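Local coordinates for protein D-threo-3-hydroxyaspartate dehydratase (Delftia, PDB 3WQC) that deaminates D-threo-3-hydroxyaspartate to oxaloacetate and ammonia with pyridoxal 5'-phosphate and a divalent metal ion, and also dehydrates D-serine and two L-3-hydroxyaspartate isomers, at residues R36-Q39 against R40-Q44; T73-T76 against L77-E81; I165-T168 against L169-G173; F250-L253 against V254-N257; R348-L351 against G352-L355. All blocks are in the same frame, centred on the assembly; numbering follows the deposited sequence.

Contact 1 of 5, residues R36-Q39 against R40-Q44; sequences RMQQ and RMDAQ
Four successive i to i+4 bonds tie the two segments into one helix: the amides of Arg40, Met41, Asp42 and Ala43 reach back to the carbonyls of Arg36, Met37, Gln38 and Gln39, the pair Asp42 N to Gln38 O measuring 2.9 Å. One side-chain bond lies alongside them. Gln38 NE2 gives a hydrogen to Asp42 OD1 at 3.0 Å and a fairly straight 161°. The acceptor lies in the plane of the amide, whereas the donor sits well above the carboxylate plane, the two flat groups being turned 41° apart. The Gln38 chain starts with CG anti to the backbone N (chi1 -173°) and then kinks at chi2, which swings the amide forward along the helix to the next turn. With an alanine in place of this glutamine, Asp42 OD1 would probably lose its side-chain donor and the carboxylate be freer to turn. The helix, 27-44, belongs to the part of the chain related to the alanine racemase N-terminal barrel, and its inner side packs on helix 228-233 and strand 47-48. On that side Met37 and Met41 run abreast, Met37 SD being 4.2 Å from Met41 CE, and both touch Leu48. Arg40 stretches away from the bonded backbone, its guanidinium taken up by the carbonyl of Ala234, while Arg36 does likewise with Val260 O.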
# COMPACT_ATOMS: atom_id res chain seq x y z
N ARG B 36 10.26 18.64 18.72
CA ARG B 36 11.08 17.75 19.53
C ARG B 36 12.39 17.35 18.76
O ARG B 36 13.51 17.34 19.31
CB ARG B 36 10.34 16.48 19.98
CG ARG B 36 11.23 15.39 20.68
CD ARG B 36 10.41 14.18 21.01
NE ARG B 36 11.22 13.11 21.57
CZ ARG B 36 10.93 11.79 21.53
NH1 ARG B 36 9.76 11.38 21.05
NH2 ARG B 36 11.78 10.87 22.03
N MET B 37 12.22 16.95 17.51
CA MET B 37 13.38 16.52 16.73
C MET B 37 14.29 17.67 16.47
O MET B 37 15.53 17.50 16.63
CB MET B 37 12.91 15.86 15.40
CG MET B 37 14.07 15.27 14.56
SD MET B 37 14.94 13.88 15.37
CE MET B 37 13.75 12.52 15.18
N GLN B 38 13.78 18.81 16.02
CA GLN B 38 14.64 19.94 15.67
C GLN B 38 15.39 20.37 16.94
O GLN B 38 16.60 20.69 16.88
CB GLN B 38 13.88 21.14 15.11
CG GLN B 38 14.79 22.27 14.57
CD GLN B 38 15.68 21.81 13.40
OE1 GLN B 38 15.18 21.36 12.37
NE2 GLN B 38 17.04 21.95 13.53
N GLN B 39 14.70 20.43 18.10
CA GLN B 39 15.39 20.86 19.32
C GLN B 39 16.54 19.88 19.67
O GLN B 39 17.60 20.27 20.19
CB GLN B 39 14.39 20.94 20.51
CG GLN B 39 13.48 22.12 20.26
CD GLN B 39 12.24 22.18 21.13
OE1 GLN B 39 12.03 21.33 22.06
NE2 GLN B 39 11.38 23.20 20.86
N ARG B 40 16.32 18.59 19.49
CA ARG B 40 17.34 17.61 19.82
C ARG B 40 18.55 17.80 18.92
O ARG B 40 19.73 17.76 19.40
CB ARG B 40 16.82 16.16 19.76
CG ARG B 40 17.94 15.25 20.15
CD ARG B 40 17.45 13.90 20.38
NE ARG B 40 18.14 13.36 21.52
CZ ARG B 40 19.30 12.70 21.52
NH1 ARG B 40 19.67 12.33 22.77
NH2 ARG B 40 20.05 12.40 20.37
N MET B 41 18.31 18.02 17.64
CA MET B 41 19.44 18.26 16.71
C MET B 41 20.20 19.57 17.00
O MET B 41 21.43 19.59 16.99
CB MET B 41 19.02 18.20 15.27
CG MET B 41 18.36 16.84 14.92
SD MET B 41 19.46 15.44 15.26
CE MET B 41 18.81 14.70 16.72
N ASP B 42 19.46 20.63 17.37
CA ASP B 42 20.08 21.92 17.75
C ASP B 42 20.94 21.66 18.99
O ASP B 42 22.11 22.14 19.03
CB ASP B 42 18.99 22.92 18.05
CG ASP B 42 18.26 23.41 16.81
OD1 ASP B 42 18.70 23.22 15.65
OD2 ASP B 42 17.18 23.99 17.01
N ALA B 43 20.46 20.81 19.93
CA ALA B 43 21.22 20.55 21.17
C ALA B 43 22.54 19.80 20.87
O ALA B 43 23.56 19.99 21.59
CB ALA B 43 20.38 19.80 22.20
N GLN B 44 22.50 18.94 19.84
CA GLN B 44 23.64 18.15 19.33
C GLN B 44 24.55 19.01 18.40
O GLN B 44 25.68 18.58 18.12
CB GLN B 44 23.19 16.85 18.61
CG GLN B 44 22.43 15.83 19.47
CD GLN B 44 23.35 14.99 20.33
OE1 GLN B 44 24.46 15.36 20.58
NE2 GLN B 44 22.90 13.83 20.72

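Contact 2 of 5, residues T73-T76 against L77-E81; sequences TVST and LKEAE
Ser75 and Thr76 both hold their hydroxyls between backbone N and carbonyl carbon (chi1 71° and 62°), and Glu79 runs extended beyond CG to bring its carboxylate up to both hydroxyls. Glu79 OE1 is gripped twice: Ser75 OG donates from 2.6 Å to its syn lone pair, and Thr76 OG1 donates from 2.8 Å on the anti side, tilted out of the carboxylate plane. The other oxygen, Glu79 OE2, accepts from Ser75 N at 3.0 Å, nearly straight at 170° but from above the plane. Thr76 is also the N-cap of helix 77-85, its OG1 accepting from Glu79 N at 3.1 Å, and one threonine hydroxyl thus serves both the amide and the carboxylate of the same residue. This is the strand-to-helix junction of a beta-alpha-beta unit of the barrel, where strand 72-74 gives way to the helix. A glutamine in place of Glu79 would probably leave one of the hydroxyls or the Ser75 amide facing an NH2 group instead of an acceptor. Val74 and the Glu79 chain run antiparallel past one another, Val74 CB 3.6 Å from Glu79 CB, while Val74 CG2 reaches Ala80 CB at 4.2 Å. Glu330 of the second subunit packs on Ser75 and Thr76.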
# COMPACT_ATOMS: atom_id res chain seq x y z
N THR B 73 15.75 15.00 2.42
CA THR B 73 16.16 13.72 1.82
C THR B 73 14.93 13.18 1.11
O THR B 73 13.79 13.27 1.65
CB THR B 73 16.56 12.68 2.89
OG1 THR B 73 17.46 13.31 3.84
CG2 THR B 73 17.32 11.52 2.26
N VAL B 74 15.13 12.61 -0.09
CA VAL B 74 14.00 12.05 -0.84
C VAL B 74 14.37 10.59 -1.18
O VAL B 74 15.55 10.19 -1.27
CB VAL B 74 13.69 12.80 -2.17
CG1 VAL B 74 13.24 14.22 -1.77
CG2 VAL B 74 14.87 12.84 -3.13
N SER B 75 13.31 9.78 -1.43
CA SER B 75 13.47 8.35 -1.76
C SER B 75 13.28 8.08 -3.25
O SER B 75 13.47 6.92 -3.65
CB SER B 75 12.53 7.47 -0.95
OG SER B 75 11.16 7.62 -1.36
N THR B 76 12.90 9.07 -4.05
CA THR B 76 12.64 8.92 -5.48
C THR B 76 12.96 10.25 -6.18
O THR B 76 12.85 11.30 -5.52
CB THR B 76 11.17 8.57 -5.79
OG1 THR B 76 10.30 9.63 -5.33
CG2 THR B 76 10.73 7.25 -5.15
N LEU B 77 13.29 10.20 -7.47
CA LEU B 77 13.45 11.47 -8.20
C LEU B 77 12.08 12.17 -8.39
O LEU B 77 12.09 13.39 -8.56
CB LEU B 77 14.23 11.32 -9.52
CG LEU B 77 15.69 10.95 -9.27
CD1 LEU B 77 16.37 10.84 -10.63
CD2 LEU B 77 16.38 12.01 -8.37
N LYS B 78 10.96 11.44 -8.31
CA LYS B 78 9.67 12.14 -8.40
C LYS B 78 9.52 13.06 -7.21
O LYS B 78 9.03 14.19 -7.36
CB LYS B 78 8.49 11.16 -8.48
CG LYS B 78 7.15 11.85 -8.82
CD LYS B 78 5.94 10.89 -8.72
CE LYS B 78 4.77 11.23 -9.60
NZ LYS B 78 3.93 9.99 -9.86
N GLU B 79 9.92 12.62 -6.02
CA GLU B 79 9.91 13.50 -4.86
C GLU B 79 10.85 14.69 -5.13
O GLU B 79 10.49 15.84 -4.81
CB GLU B 79 10.39 12.78 -3.64
CG GLU B 79 9.38 11.86 -3.00
CD GLU B 79 10.13 10.83 -2.18
OE1 GLU B 79 10.18 9.64 -2.57
OE2 GLU B 79 10.71 11.19 -1.14
N ALA B 80 12.06 14.45 -5.66
CA ALA B 80 12.95 15.63 -5.92
C ALA B 80 12.25 16.63 -6.89
O ALA B 80 12.30 17.85 -6.63
CB ALA B 80 14.25 15.13 -6.54
N GLU B 81 11.57 16.10 -7.96
CA GLU B 81 10.93 17.00 -8.91
C GLU B 81 9.85 17.83 -8.19
O GLU B 81 9.74 19.08 -8.38
CB GLU B 81 10.45 16.08 -10.10
CG GLU B 81 9.55 16.68 -11.11
CD GLU B 81 9.01 15.58 -12.06
OE1 GLU B 81 7.77 15.14 -11.92
OE2 GLU B 81 9.80 15.15 -12.95

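Contact 3 of 5, residues I165-T168 against L169-G173; sequences IGRT and LHDGG
Ile165 meets Leu169 one turn further on: the two chains run abreast toward the same side of the helix, with Ile165 CG2 4.2 Å from Leu169 CD1, and Leu169 N bonds to Ile165 O at 3.0 Å. Both chains face inward, on to strand 140-146 and helix 122-135. Gly166 takes part through its carbonyl, which accepts from His170 N at 2.8 Å and has His170 CB lying against it at 3.3 Å. At Arg167 the carbonyl receives Asp171 N at 2.7 Å. Asp171 holds CG beside its own backbone N (chi1 -67°), which folds its carboxylate back along the helix, OD2 coming to 3.7 Å from Arg167 CB; the arginine itself stretches off extended, and its NE stays 6.0 Å from Asp171 OD2, too far for a salt bridge. Thr168 closes the row, its carbonyl taking a weak bond from Gly172 N, bent to 127° at the hydrogen, while its hydroxyl is bonded to Ala164 O in the preceding turn. Beyond this, Gly173 N turns back to His170 O. With the positive phi of Gly173 (86°), readily tolerated by glycine, and bonds back into the last turn, helix 159-171 ends in a Schellman motif, just ahead of strand 175-180 of the alanine racemase-like barrel.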
# COMPACT_ATOMS: atom_id res chain seq x y z
N ILE B 165 36.23 4.01 -4.81
CA ILE B 165 35.05 4.78 -5.22
C ILE B 165 35.32 6.28 -5.10
O ILE B 165 34.97 7.05 -6.05
CB ILE B 165 33.87 4.38 -4.30
CG1 ILE B 165 33.50 2.91 -4.54
CG2 ILE B 165 32.66 5.31 -4.53
CD1 ILE B 165 32.56 2.38 -3.43
N GLY B 166 35.93 6.71 -3.97
CA GLY B 166 36.19 8.13 -3.86
C GLY B 166 37.13 8.68 -4.95
O GLY B 166 36.88 9.76 -5.48
N ARG B 167 38.20 7.93 -5.30
CA ARG B 167 39.07 8.36 -6.41
C ARG B 167 38.37 8.37 -7.72
O ARG B 167 38.57 9.24 -8.55
CB ARG B 167 40.33 7.48 -6.41
CG ARG B 167 41.20 7.75 -5.21
CD ARG B 167 42.31 6.72 -5.10
NE ARG B 167 43.21 7.07 -3.99
CZ ARG B 167 43.94 6.14 -3.36
NH1 ARG B 167 43.75 4.82 -3.64
NH2 ARG B 167 44.74 6.50 -2.37
N THR B 168 37.52 7.35 -7.97
CA THR B 168 36.83 7.29 -9.26
C THR B 168 36.01 8.60 -9.43
O THR B 168 35.99 9.24 -10.49
CB THR B 168 35.89 6.09 -9.32
OG1 THR B 168 36.67 4.90 -9.26
CG2 THR B 168 35.03 6.09 -10.60
N LEU B 169 35.31 8.98 -8.32
CA LEU B 169 34.53 10.23 -8.39
C LEU B 169 35.41 11.47 -8.52
O LEU B 169 35.21 12.33 -9.40
CB LEU B 169 33.64 10.34 -7.10
CG LEU B 169 32.53 9.28 -7.05
CD1 LEU B 169 31.94 9.29 -5.60
CD2 LEU B 169 31.44 9.48 -8.11
N HIS B 170 36.42 11.56 -7.63
CA HIS B 170 37.23 12.80 -7.57
C HIS B 170 38.13 13.00 -8.80
O HIS B 170 38.17 14.07 -9.42
CB HIS B 170 38.04 12.75 -6.30
CG HIS B 170 38.84 13.99 -6.06
ND1 HIS B 170 38.26 15.16 -5.70
CD2 HIS B 170 40.18 14.22 -6.10
CE1 HIS B 170 39.22 16.12 -5.56
NE2 HIS B 170 40.37 15.55 -5.76
N ASP B 171 38.79 11.88 -9.23
CA ASP B 171 39.69 11.94 -10.39
C ASP B 171 38.82 12.14 -11.63
O ASP B 171 39.30 12.70 -12.64
CB ASP B 171 40.41 10.63 -10.59
CG ASP B 171 41.39 10.32 -9.51
OD1 ASP B 171 41.82 11.19 -8.74
OD2 ASP B 171 41.77 9.08 -9.42
N GLY B 172 37.54 11.68 -11.57
CA GLY B 172 36.62 11.76 -12.68
C GLY B 172 36.01 13.13 -12.83
O GLY B 172 35.19 13.30 -13.76
N GLY B 173 36.31 14.08 -11.94
CA GLY B 173 35.78 15.44 -12.01
C GLY B 173 34.44 15.68 -11.39
O GLY B 173 33.85 16.76 -11.50

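Contact 4 of 5, residues F250-L253 against V254-N257; sequences FFDL and VMRN
Asp252 OD1 accepts from Met255 N at 2.9 Å and 164°, the amide lying nearly on the line of the C-O bond. Holding CG between the backbone N and the carbonyl carbon (chi1 61°) is what folds this carboxylate over the first turn of the helix. The second oxygen, OD2, is bonded to Ala362 N, and this one buried aspartate thereby joins the helix start to the start of helix 362-366, next to the magnesium ligand His361. Backbone bonds continue the turn, from Arg256 N to Asp252 O at 3.0 Å and from Asn257 N to Leu253 O at 2.9 Å. Within the helix Arg256 NH1 reaches Asn257 OD1 at 2.8 Å, edge-on in the guanidinium plane and almost in line with the amide C=O; Gln304 OE1 takes a further bond from the same NH1, and the Asn257 ND2 side goes to Gln302 and Gln304.

The apolar part is a right-angled crossing of Phe251 and Met255. Phe251 CD1 lies 3.8 Å from Met255 CB, and in the conformer described Met255 CG lies in the ring plane, at its edge. Phe251 also packs on helix 228-233, as does Met255, which in this conformer also touches Tyr187 of the cofactor pocket. With Asp252 as N-cap, this is a capped start to helix 253-258, close to the cofactor and beside the metal ligand His361.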
# COMPACT_ATOMS: atom_id res chain seq x y z
N PHE B 250 5.29 12.05 12.15
CA PHE B 250 4.01 11.51 12.65
C PHE B 250 4.12 10.52 13.76
O PHE B 250 3.16 10.36 14.57
CB PHE B 250 3.21 10.84 11.48
CG PHE B 250 2.96 11.77 10.30
CD1 PHE B 250 2.66 13.17 10.48
CD2 PHE B 250 2.95 11.24 9.01
CE1 PHE B 250 2.39 14.01 9.36
CE2 PHE B 250 2.64 12.07 7.91
CZ PHE B 250 2.40 13.44 8.08
N PHE B 251 5.20 9.73 13.81
CA PHE B 251 5.30 8.53 14.59
C PHE B 251 4.23 7.48 14.22
O PHE B 251 3.41 7.75 13.31
CB PHE B 251 5.33 8.78 16.16
CG PHE B 251 6.60 9.47 16.61
CD1 PHE B 251 7.83 8.80 16.47
CD2 PHE B 251 6.56 10.73 17.21
CE1 PHE B 251 9.02 9.36 16.99
CE2 PHE B 251 7.76 11.32 17.71
CZ PHE B 251 8.96 10.61 17.60
N ASP B 252 4.29 6.33 14.87
CA ASP B 252 3.42 5.21 14.58
C ASP B 252 3.59 4.17 15.64
O ASP B 252 4.35 4.40 16.64
CB ASP B 252 3.63 4.68 13.14
CG ASP B 252 5.06 4.18 12.90
OD1 ASP B 252 5.68 3.72 13.90
OD2 ASP B 252 5.55 4.23 11.74
N LEU B 253 2.86 3.05 15.54
CA LEU B 253 2.92 2.07 16.62
C LEU B 253 4.21 1.24 16.64
O LEU B 253 4.67 0.82 17.70
CB LEU B 253 1.75 1.09 16.53
CG LEU B 253 0.38 1.83 16.75
CD1 LEU B 253 -0.73 0.85 16.32
CD2 LEU B 253 0.25 2.22 18.22
N VAL B 254 4.85 1.07 15.47
CA VAL B 254 6.20 0.44 15.45
C VAL B 254 7.16 1.34 16.27
O VAL B 254 7.91 0.80 17.10
CB VAL B 254 6.69 0.28 14.00
CG1 VAL B 254 8.20 0.09 13.94
CG2 VAL B 254 5.97 -0.94 13.44
N MET B 255 7.12 2.66 16.13
CA MET B 255 7.98 3.57 16.92
C MET B 255 7.62 3.52 18.39
O MET B 255 8.51 3.56 19.27
CB MET B 255 7.91 5.04 16.45
CG MET B 255 8.56 5.25 15.07
SD MET B 255 10.36 5.10 15.06
CE MET B 255 10.73 3.79 13.89
N ARG B 256 6.32 3.46 18.70
CA ARG B 256 5.86 3.33 20.10
C ARG B 256 6.49 2.06 20.71
O ARG B 256 7.04 2.08 21.85
CB ARG B 256 4.33 3.23 20.13
CG ARG B 256 3.79 3.13 21.55
CD ARG B 256 3.66 1.65 21.95
NE ARG B 256 2.88 1.48 23.18
CZ ARG B 256 2.65 0.29 23.77
NH1 ARG B 256 3.14 -0.86 23.25
NH2 ARG B 256 1.91 0.26 24.88
N ASN B 257 6.47 0.92 19.98
CA ASN B 257 7.02 -0.30 20.49
C ASN B 257 8.56 -0.28 20.61
O ASN B 257 9.13 -0.94 21.52
CB ASN B 257 6.62 -1.48 19.66
CG ASN B 257 5.19 -1.92 19.94
OD1 ASN B 257 4.67 -1.66 21.05
ND2 ASN B 257 4.61 -2.71 19.02

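Contact 5 of 5, residues R348-L351 against G352-L355; sequences RFPL and GTRL
Gly352, Thr353 and Phe349 carry most of this contact. Gly352 is the third residue of a type II beta turn from Pro350 to Thr353, and its positive phi of 85° suits that place in the turn, where a side chain would run into Leu351 O. The turn is closed by Thr353, which grips Pro350 O twice: Thr353 N donates at 2.9 Å, and Thr353 OG1 donates at 2.6 Å. The hydroxyl arrives well bent from the carbonyl direction, at a C=O...OG1 angle of 123°, whereas the amide comes in straighter. Setting OG1 beside its own backbone N (chi1 -59°) carries the hydroxyl back over the proline, where Pro350 CD also lies 3.1 Å from Thr353 OG1. The proline ring and the threonine chain are oblique to one another.

Phe349 makes the apolar half. Its ring crosses the Leu355 chain at about a right angle, ring atoms CD1 and CE1 both meeting the two leucine methyls: Phe349 CD1 is 3.8 Å from Leu355 CD1, and Phe349 CE1 is 3.9 Å from Leu355 CD2. Phe322 meets the same ring edge-to-face.

The turn links helix 345-348 to strand 354-358 of the mixed sheet. Phe349 and Leu355 both pack against Val274 of strand 268-278 and Leu334 of strand 332-336, while Leu351 reaches Ala123 of the second subunit.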
# COMPACT_ATOMS: atom_id res chain seq x y z
N ARG B 348 -21.35 -1.49 21.80
CA ARG B 348 -20.08 -0.80 21.97
C ARG B 348 -19.68 0.07 20.75
O ARG B 348 -19.11 1.15 20.87
CB ARG B 348 -18.97 -1.77 22.28
CG ARG B 348 -17.73 -1.00 22.66
CD ARG B 348 -17.97 -0.21 23.92
NE ARG B 348 -17.38 -1.09 24.90
CZ ARG B 348 -16.14 -0.99 25.34
NH1 ARG B 348 -15.39 0.05 24.97
NH2 ARG B 348 -15.71 -1.87 26.22
N PHE B 349 -19.95 -0.48 19.59
CA PHE B 349 -19.60 0.13 18.30
C PHE B 349 -20.82 0.17 17.35
O PHE B 349 -20.88 -0.60 16.40
CB PHE B 349 -18.40 -0.61 17.66
CG PHE B 349 -17.15 -0.52 18.46
CD1 PHE B 349 -16.35 0.67 18.44
CD2 PHE B 349 -16.72 -1.60 19.25
CE1 PHE B 349 -15.15 0.72 19.22
CE2 PHE B 349 -15.56 -1.52 20.02
CZ PHE B 349 -14.78 -0.37 20.02
N PRO B 350 -21.74 1.13 17.54
CA PRO B 350 -22.99 1.05 16.69
C PRO B 350 -22.73 1.34 15.18
O PRO B 350 -21.74 2.07 14.83
CB PRO B 350 -23.90 2.15 17.29
CG PRO B 350 -23.34 2.33 18.65
CD PRO B 350 -21.88 2.11 18.63
N LEU B 351 -23.54 0.77 14.28
CA LEU B 351 -23.45 1.08 12.89
C LEU B 351 -23.36 2.58 12.69
O LEU B 351 -24.08 3.35 13.38
CB LEU B 351 -24.69 0.51 12.13
CG LEU B 351 -24.89 0.80 10.60
CD1 LEU B 351 -23.87 0.05 9.76
CD2 LEU B 351 -26.31 0.54 10.03
N GLY B 352 -22.42 3.02 11.83
CA GLY B 352 -22.21 4.44 11.57
C GLY B 352 -21.30 5.19 12.52
O GLY B 352 -20.92 6.29 12.20
N THR B 353 -20.86 4.54 13.62
CA THR B 353 -19.83 5.11 14.56
C THR B 353 -18.54 5.39 13.80
O THR B 353 -18.11 4.54 12.97
CB THR B 353 -19.48 4.11 15.69
OG1 THR B 353 -20.66 3.80 16.38
CG2 THR B 353 -18.43 4.65 16.70
N ARG B 354 -18.00 6.57 14.04
CA ARG B 354 -16.66 6.92 13.47
C ARG B 354 -15.59 6.67 14.50
O ARG B 354 -15.73 7.05 15.72
CB ARG B 354 -16.62 8.38 13.06
CG ARG B 354 -17.47 8.60 11.86
CD ARG B 354 -17.49 10.00 11.38
NE ARG B 354 -18.20 9.85 10.10
CZ ARG B 354 -17.86 10.39 8.94
NH1 ARG B 354 -16.91 11.30 8.89
NH2 ARG B 354 -18.56 10.07 7.85
N LEU B 355 -14.48 6.08 14.06
CA LEU B 355 -13.34 5.70 14.93
C LEU B 355 -12.08 6.21 14.24
O LEU B 355 -12.12 6.60 13.08
CB LEU B 355 -13.25 4.19 15.01
CG LEU B 355 -14.41 3.49 15.67
CD1 LEU B 355 -14.29 2.00 15.49
CD2 LEU B 355 -14.51 3.92 17.15

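Contacts 1 to 3 lie in series along the alanine racemase-like barrel, while contact 5 lies in the serine dehydratase-like domain. Contacts 1 and 4 touch directly, Arg36 NH1 packing on Phe251 CZ at 3.6 Å. Both approach the cofactor: the side chains of Met37 in contact 1 and Met255 in contact 4 come within about 6 Å and 5 Å of pyridoxal phosphate. Contact 2 approaches it from another part of the barrel: the side chain of Ser75 is about 6 Å from pyridoxal phosphate and about 4 Å from the side chain of Lys53. Contacts 3 and 5 lie far out, their centres 62 Å apart. Contacts 2 and 5 both touch the second subunit.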